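Local structure of stage III sporulation protein AB (Bacillus subtilis, 6BS9) at residues 9-14 with 117-122; 15-20 with 48-53. The protein is needed for sporulation and probably belongs to a secretion-like transport apparatus, this chain being an all-helical part of the longer protein. All blocks are in the same frame, centred on the assembly; numbering follows the deposited sequence. Where two conformers were deposited one is given.

Overall arrangement
Both contacts draw on helix 2-26, and together they illustrate how one long helix can serve a protein's deep interior and its outer border at once. Contact 1 sets 9-14 almost antiparallel to 117-122, on helix 101-128, its centre about 11 Å from the centre of the chain; contact 2 joins the next six residues, 15-20, to 48-53 of helix 46-58, its centre about 6 Å from that of the chain. The first is largely buried round an isoleucine, with a water-linked arginine and glutamate on its solvent-facing side, whereas the second is wholly buried and apolar. L13, from segment 9-14, also packs on 48-53: its CD2 lies 3.8 Å from L49 CD2 and near F50.

Contact 1. Residues 9-14 with 117-122; sequences QIRQLR and ASEADA
I10 and E119 meet where the two segments come nearest, the isoleucine CG2 resting 3.7 Å from the glutamate CB as the two side chains run past each other in opposite directions. CG2 stands anti to the backbone N, while the CG1 branch, beside that N, carries CD1 on to the backbone of S118, 4.1 Å from its C, and to A122 CB at 4.4 Å. E119 spends its aliphatic part on I10 and carries its carboxylate onward to R11. With CG anti to the backbone N (chi1 -167°) and the chain extended beyond it, OE2 comes to 3.7 Å from R11 CA and OE1 to 3.7 Å from R11 CG. The guanidinium itself is turned 71° from the carboxylate plane and makes no direct bond; a water joins them, accepting from R11 NH2 at 2.7 Å and donating to E119 OE1 at 2.7 Å. Opposite charges are thus coupled through solvent at the exposed margin, where their attraction is probably softened. Further out, L81, E85 and L115 pack around I10, and the S118 hydroxyl is bonded to the carbonyl of H114 within its own helix. With axes 9.5 Å apart and 164° between their directions, the pair is a close antiparallel packing of the N-terminal and C-terminal helices of this all-helical domain.

Contact 2. Residues 15-20 with 48-53; sequences AALQSL and TLFSAF
A16 sends its CB against the ring of F50, 3.4 Å from CZ and 3.7 Å from CE2, approaching obliquely. A methyl this small lets the phenyl tip come close to helix 2-26 although the segment axes stay 12.1 Å apart, the whole F50 side chain bridging the gap together with the short one of A16. One residue on, L17 reaches the same tip from the edge: CD2 lies near the ring plane, 3.9 Å from F50 CZ, the two side chains crossing at about a right angle. L20, a turn after A16, adds CD1 at the edge, 3.8 Å from F50 CE1, and the same methyl continues to F53 CE2 at 4.3 Å. F50 holds its CG anti to the carbonyl carbon (chi1 -67°), which sends the ring toward helix 2-26, CZ first. L49 CG sits on one face, 4.2 Å above the F50 ring plane and displaced toward the rim. A leucine in place of F50 would probably take the ring edge from the L17 and L20 methyls and the ring tip from A16 CB, opening a gap between the helices. Around this centre, I38 and L42 cover A16, L112 and L115 meet L17, and F53 stacks edge-to-face with W68. With the segments at 33° to each other, F50 packs against helix 2-26 in the buried, apolar core of this all-helical domain, where helices 31-41, 64-75 and 101-128 also converge.

Contact 1. Residues 9-14 with 117-122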
ATOM      1  N   GLN A   9       6.433   8.979   2.216  1.00 33.33           N
ATOM      2  CA  GLN A   9       5.678   8.093   1.362  1.00 34.71           C
ATOM      3  C   GLN A   9       5.228   6.845   2.138  1.00 34.95           C
ATOM      4  O   GLN A   9       4.104   6.357   1.947  1.00 32.87           O
ATOM      5  CB  GLN A   9       6.470   7.734   0.106  1.00 36.89           C
ATOM      6  CG  GLN A   9       6.575   8.888  -0.899  1.00 37.05           C
ATOM      7  CD  GLN A   9       7.311   8.529  -2.209  1.00 37.05           C
ATOM      8  OE1 GLN A   9       7.668   7.369  -2.487  1.00 34.41           O
ATOM      9  NE2 GLN A   9       7.573   9.563  -2.991  1.00 38.80           N
ATOM     10  N   ILE A  10       6.052   6.398   3.091  1.00 31.84           N
ATOM     11  CA  ILE A  10       5.631   5.303   3.964  1.00 30.95           C
ATOM     12  C   ILE A  10       4.453   5.713   4.799  1.00 30.15           C
ATOM     13  O   ILE A  10       3.496   4.997   4.935  1.00 29.95           O
ATOM     14  CB  ILE A  10       6.805   4.841   4.840  1.00 31.45           C
ATOM     15  CG1 ILE A  10       7.859   4.223   3.921  1.00 33.05           C
ATOM     16  CG2 ILE A  10       6.346   3.789   5.831  1.00 30.50           C
ATOM     17  CD1 ILE A  10       9.186   4.039   4.603  1.00 35.58           C
ATOM     18  N   ARG A  11       4.474   6.933   5.279  1.00 32.20           N
ATOM     19  CA  ARG A  11       3.396   7.437   6.115  1.00 34.50           C
ATOM     20  C   ARG A  11       2.094   7.455   5.367  1.00 33.81           C
ATOM     21  O   ARG A  11       1.050   7.044   5.891  1.00 35.74           O
ATOM     22  CB  ARG A  11       3.768   8.838   6.620  1.00 35.72           C
ATOM     23  CG  ARG A  11       2.941   9.360   7.745  1.00 37.56           C
ATOM     24  CD  ARG A  11       3.513  10.685   8.225  1.00 41.57           C
ATOM     25  NE  ARG A  11       3.516  11.708   7.180  1.00 43.85           N
ATOM     26  CZ  ARG A  11       4.627  12.386   6.915  1.00 44.93           C
ATOM     27  NH1 ARG A  11       4.575  13.298   5.979  1.00 42.32           N
ATOM     28  NH2 ARG A  11       5.798  12.143   7.606  1.00 42.39           N
ATOM     29  N   GLN A  12       2.155   7.945   4.136  1.00 35.67           N
ATOM     30  CA  GLN A  12       0.993   7.922   3.217  1.00 35.83           C
ATOM     31  C   GLN A  12       0.472   6.521   2.935  1.00 35.12           C
ATOM     32  O   GLN A  12      -0.726   6.324   2.881  1.00 34.10           O
ATOM     33  CB  GLN A  12       1.401   8.543   1.856  1.00 38.27           C
ATOM     34  CG  GLN A  12       1.575  10.056   1.876  1.00 40.83           C
ATOM     35  CD  GLN A  12       2.148  10.569   0.563  1.00 44.32           C
ATOM     36  OE1 GLN A  12       2.953   9.932  -0.106  1.00 41.40           O
ATOM     37  NE2 GLN A  12       1.706  11.720   0.182  1.00 51.37           N
ATOM     38  N   LEU A  13       1.403   5.550   2.723  1.00 34.27           N
ATOM     39  CA  LEU A  13       1.016   4.163   2.500  1.00 32.11           C
ATOM     40  C   LEU A  13       0.310   3.564   3.725  1.00 32.11           C
ATOM     41  O   LEU A  13      -0.707   2.895   3.584  1.00 30.88           O
ATOM     42  CB  LEU A  13       2.221   3.345   2.114  1.00 32.63           C
ATOM     43  CG  LEU A  13       2.683   3.561   0.675  1.00 31.45           C
ATOM     44  CD1 LEU A  13       4.067   3.039   0.521  1.00 31.74           C
ATOM     45  CD2 LEU A  13       1.763   2.890  -0.312  1.00 31.71           C
ATOM     46  N   ARG A  14       0.814   3.857   4.915  0.50 31.57           N
ATOM     47  CA  ARG A  14       0.185   3.410   6.164  0.50 30.19           C
ATOM     48  C   ARG A  14      -1.236   3.972   6.288  0.50 31.80           C
ATOM     49  O   ARG A  14      -2.134   3.268   6.731  0.50 34.56           O
ATOM     50  CB  ARG A  14       1.067   3.932   7.306  0.50 29.82           C
ATOM     51  CG  ARG A  14       0.900   3.417   8.747  0.50 29.49           C
ATOM     52  CD  ARG A  14       1.066   1.929   9.065  0.50 29.31           C
ATOM     53  NE  ARG A  14       0.437   1.701  10.353  0.50 29.99           N
ATOM     54  CZ  ARG A  14      -0.864   1.813  10.578  0.50 30.80           C
ATOM     55  NH1 ARG A  14      -1.720   2.053   9.576  0.50 29.74           N
ATOM     56  NH2 ARG A  14      -1.294   1.663  11.819  0.50 30.81           N
ATOM     57  N   ALA A 117       7.462   0.244  11.259  1.00 31.50           N
ATOM     58  CA  ALA A 117       8.825  -0.022  11.621  1.00 34.96           C
ATOM     59  C   ALA A 117       9.757   0.594  10.574  1.00 36.21           C
ATOM     60  O   ALA A 117      10.729   1.249  10.940  1.00 39.41           O
ATOM     61  CB  ALA A 117       9.058  -1.528  11.778  1.00 34.86           C
ATOM     62  N   SER A 118       9.442   0.399   9.294  1.00 34.71           N
ATOM     63  CA  SER A 118      10.294   1.003   8.230  1.00 34.78           C
ATOM     64  C   SER A 118      10.249   2.535   8.226  1.00 35.04           C
ATOM     65  O   SER A 118      11.296   3.177   8.078  1.00 34.18           O
ATOM     66  CB  SER A 118       9.912   0.508   6.881  1.00 32.82           C
ATOM     67  OG  SER A 118      10.026  -0.875   6.811  1.00 36.26           O
ATOM     68  N   GLU A 119       9.085   3.110   8.521  1.00 32.31           N
ATOM     69  CA  GLU A 119       9.029   4.513   8.751  1.00 32.21           C
ATOM     70  C   GLU A 119       9.981   4.977   9.830  1.00 34.46           C
ATOM     71  O   GLU A 119      10.631   6.006   9.674  1.00 39.76           O
ATOM     72  CB  GLU A 119       7.597   4.961   9.086  1.00 33.19           C
ATOM     73  CG  GLU A 119       7.414   6.483   9.029  1.00 35.38           C
ATOM     74  CD  GLU A 119       5.965   6.878   9.331  1.00 39.35           C
ATOM     75  OE1 GLU A 119       5.647   7.958   9.846  1.00 42.67           O
ATOM     76  OE2 GLU A 119       5.086   6.077   9.079  1.00 43.28           O
ATOM     77  N   ALA A 120      10.062   4.271  10.954  1.00 33.89           N
ATOM     78  CA  ALA A 120      10.998   4.656  11.977  1.00 33.25           C
ATOM     79  C   ALA A 120      12.463   4.624  11.478  1.00 35.05           C
ATOM     80  O   ALA A 120      13.249   5.457  11.923  1.00 36.04           O
ATOM     81  CB  ALA A 120      10.791   3.770  13.237  1.00 32.79           C
ATOM     82  N   ASP A 121      12.827   3.564  10.723  1.00 36.65           N
ATOM     83  CA  ASP A 121      14.176   3.348  10.208  1.00 37.19           C
ATOM     84  C   ASP A 121      14.535   4.508   9.276  1.00 40.38           C
ATOM     85  O   ASP A 121      15.561   5.145   9.445  1.00 46.16           O
ATOM     86  CB  ASP A 121      14.236   2.035   9.435  1.00 38.61           C
ATOM     87  CG  ASP A 121      14.096   0.769  10.319  1.00 41.53           C
ATOM     88  OD1 ASP A 121      14.295   0.855  11.554  1.00 43.48           O
ATOM     89  OD2 ASP A 121      13.874  -0.320   9.772  1.00 39.57           O
ATOM     90  N   ALA A 122      13.586   4.870   8.416  1.00 41.12           N
ATOM     91  CA  ALA A 122      13.741   5.956   7.528  1.00 40.73           C
ATOM     92  C   ALA A 122      13.863   7.322   8.192  1.00 39.01           C
ATOM     93  O   ALA A 122      14.757   8.090   7.840  1.00 38.89           O
ATOM     94  CB  ALA A 122      12.632   5.952   6.524  1.00 42.35           C
TER
HETATM   95  O   HOH W   1       7.041  10.085   8.910  1.00 42.01           O

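Contact 2. Residues 15-20 with 48-53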
ATOM      1  N   ALA A  15      -1.450   5.232   5.900  1.00 31.03           N
ATOM      2  CA  ALA A  15      -2.763   5.828   5.925  1.00 32.31           C
ATOM      3  C   ALA A  15      -3.714   5.103   4.968  1.00 32.83           C
ATOM      4  O   ALA A  15      -4.827   4.755   5.312  1.00 32.68           O
ATOM      5  CB  ALA A  15      -2.680   7.327   5.573  1.00 34.43           C
ATOM      6  N   ALA A  16      -3.278   4.971   3.728  1.00 31.13           N
ATOM      7  CA  ALA A  16      -4.082   4.417   2.699  1.00 30.06           C
ATOM      8  C   ALA A  16      -4.395   2.948   2.992  1.00 31.62           C
ATOM      9  O   ALA A  16      -5.562   2.537   2.864  1.00 29.85           O
ATOM     10  CB  ALA A  16      -3.318   4.520   1.385  1.00 32.25           C
ATOM     11  N   LEU A  17      -3.373   2.155   3.359  1.00 30.15           N
ATOM     12  CA  LEU A  17      -3.633   0.752   3.711  1.00 31.11           C
ATOM     13  C   LEU A  17      -4.493   0.533   4.959  1.00 29.21           C
ATOM     14  O   LEU A  17      -5.305  -0.397   5.027  1.00 27.41           O
ATOM     15  CB  LEU A  17      -2.322  -0.019   3.840  1.00 33.73           C
ATOM     16  CG  LEU A  17      -1.462   0.009   2.540  1.00 36.28           C
ATOM     17  CD1 LEU A  17      -0.258  -0.912   2.679  1.00 36.54           C
ATOM     18  CD2 LEU A  17      -2.241  -0.335   1.300  1.00 36.59           C
ATOM     19  N   GLN A  18      -4.400   1.422   5.914  1.00 29.90           N
ATOM     20  CA  GLN A  18      -5.337   1.346   7.030  1.00 33.06           C
ATOM     21  C   GLN A  18      -6.780   1.517   6.542  1.00 33.50           C
ATOM     22  O   GLN A  18      -7.687   0.794   6.959  1.00 36.08           O
ATOM     23  CB  GLN A  18      -4.994   2.377   8.032  1.00 35.43           C
ATOM     24  CG  GLN A  18      -5.886   2.418   9.225  1.00 38.83           C
ATOM     25  CD  GLN A  18      -5.428   3.524  10.135  1.00 39.03           C
ATOM     26  OE1 GLN A  18      -4.668   3.300  11.055  1.00 39.16           O
ATOM     27  NE2 GLN A  18      -5.863   4.745   9.840  1.00 41.91           N
ATOM     28  N   SER A  19      -6.992   2.417   5.599  1.00 32.58           N
ATOM     29  CA  SER A  19      -8.360   2.610   5.043  1.00 32.05           C
ATOM     30  C   SER A  19      -8.829   1.474   4.216  1.00 30.54           C
ATOM     31  O   SER A  19      -9.952   1.033   4.331  1.00 30.47           O
ATOM     32  CB  SER A  19      -8.395   3.886   4.278  1.00 31.52           C
ATOM     33  OG  SER A  19      -8.164   4.951   5.191  1.00 32.59           O
ATOM     34  N   LEU A  20      -7.921   0.879   3.476  1.00 31.88           N
ATOM     35  CA  LEU A  20      -8.325  -0.290   2.719  1.00 34.41           C
ATOM     36  C   LEU A  20      -8.591  -1.489   3.608  1.00 36.36           C
ATOM     37  O   LEU A  20      -9.531  -2.238   3.328  1.00 39.28           O
ATOM     38  CB  LEU A  20      -7.290  -0.716   1.703  1.00 37.29           C
ATOM     39  CG  LEU A  20      -7.044   0.149   0.494  1.00 37.40           C
ATOM     40  CD1 LEU A  20      -6.085  -0.522  -0.450  1.00 38.52           C
ATOM     41  CD2 LEU A  20      -8.305   0.581  -0.248  1.00 38.55           C
ATOM     42  N   THR A  48      -0.939   7.324  -7.464  1.00 34.96           N
ATOM     43  CA  THR A  48      -1.007   6.485  -8.665  1.00 37.02           C
ATOM     44  C   THR A  48      -1.016   4.972  -8.408  1.00 35.02           C
ATOM     45  O   THR A  48      -1.655   4.190  -9.127  1.00 35.44           O
ATOM     46  CB  THR A  48       0.134   6.839  -9.628  1.00 39.69           C
ATOM     47  OG1 THR A  48       0.019   8.232  -9.934  1.00 41.62           O
ATOM     48  CG2 THR A  48      -0.050   6.078 -10.946  1.00 44.77           C
ATOM     49  N   LEU A  49      -0.421   4.546  -7.302  1.00 33.15           N
ATOM     50  CA  LEU A  49      -0.562   3.153  -6.910  1.00 33.08           C
ATOM     51  C   LEU A  49      -2.052   2.808  -6.754  1.00 32.40           C
ATOM     52  O   LEU A  49      -2.473   1.739  -7.163  1.00 33.50           O
ATOM     53  CB  LEU A  49       0.227   2.875  -5.623  1.00 32.35           C
ATOM     54  CG  LEU A  49       0.077   1.487  -4.967  1.00 34.31           C
ATOM     55  CD1 LEU A  49       0.453   0.331  -5.862  1.00 34.99           C
ATOM     56  CD2 LEU A  49       0.961   1.438  -3.743  1.00 34.51           C
ATOM     57  N   PHE A  50      -2.818   3.716  -6.128  1.00 31.94           N
ATOM     58  CA  PHE A  50      -4.189   3.452  -5.757  1.00 31.80           C
ATOM     59  C   PHE A  50      -5.153   3.645  -6.908  1.00 33.32           C
ATOM     60  O   PHE A  50      -6.114   2.862  -7.022  1.00 32.12           O
ATOM     61  CB  PHE A  50      -4.606   4.235  -4.476  1.00 31.96           C
ATOM     62  CG  PHE A  50      -3.873   3.739  -3.280  1.00 32.44           C
ATOM     63  CD1 PHE A  50      -4.274   2.572  -2.655  1.00 30.06           C
ATOM     64  CD2 PHE A  50      -2.618   4.287  -2.974  1.00 32.48           C
ATOM     65  CE1 PHE A  50      -3.515   2.013  -1.682  1.00 31.00           C
ATOM     66  CE2 PHE A  50      -1.873   3.762  -1.947  1.00 34.24           C
ATOM     67  CZ  PHE A  50      -2.317   2.611  -1.300  1.00 32.56           C
ATOM     68  N   SER A  51      -4.872   4.593  -7.782  1.00 33.53           N
ATOM     69  CA  SER A  51      -5.686   4.712  -9.014  1.00 36.49           C
ATOM     70  C   SER A  51      -5.412   3.572  -9.997  1.00 36.11           C
ATOM     71  O   SER A  51      -6.353   3.036 -10.568  1.00 37.33           O
ATOM     72  CB  SER A  51      -5.538   6.117  -9.725  1.00 36.08           C
ATOM     73  OG  SER A  51      -4.224   6.418  -9.984  1.00 38.31           O
ATOM     74  N   ALA A  52      -4.153   3.186 -10.150  1.00 34.69           N
ATOM     75  CA  ALA A  52      -3.844   1.977 -10.936  1.00 35.53           C
ATOM     76  C   ALA A  52      -4.502   0.708 -10.407  1.00 36.03           C
ATOM     77  O   ALA A  52      -4.997  -0.078 -11.197  1.00 38.19           O
ATOM     78  CB  ALA A  52      -2.367   1.773 -10.996  1.00 33.88           C
ATOM     79  N   PHE A  53      -4.519   0.533  -9.084  1.00 35.18           N
ATOM     80  CA  PHE A  53      -5.142  -0.618  -8.459  1.00 34.20           C
ATOM     81  C   PHE A  53      -6.644  -0.617  -8.748  1.00 35.21           C
ATOM     82  O   PHE A  53      -7.196  -1.641  -9.157  1.00 36.15           O
ATOM     83  CB  PHE A  53      -4.899  -0.560  -6.948  1.00 34.64           C
ATOM     84  CG  PHE A  53      -5.446  -1.732  -6.164  1.00 33.49           C
ATOM     85  CD1 PHE A  53      -5.312  -3.024  -6.603  1.00 34.58           C
ATOM     86  CD2 PHE A  53      -6.042  -1.542  -4.945  1.00 35.74           C
ATOM     87  CE1 PHE A  53      -5.758  -4.121  -5.836  1.00 35.77           C
ATOM     88  CE2 PHE A  53      -6.487  -2.637  -4.143  1.00 35.77           C
ATOM     89  CZ  PHE A  53      -6.356  -3.936  -4.602  1.00 35.55           C
TER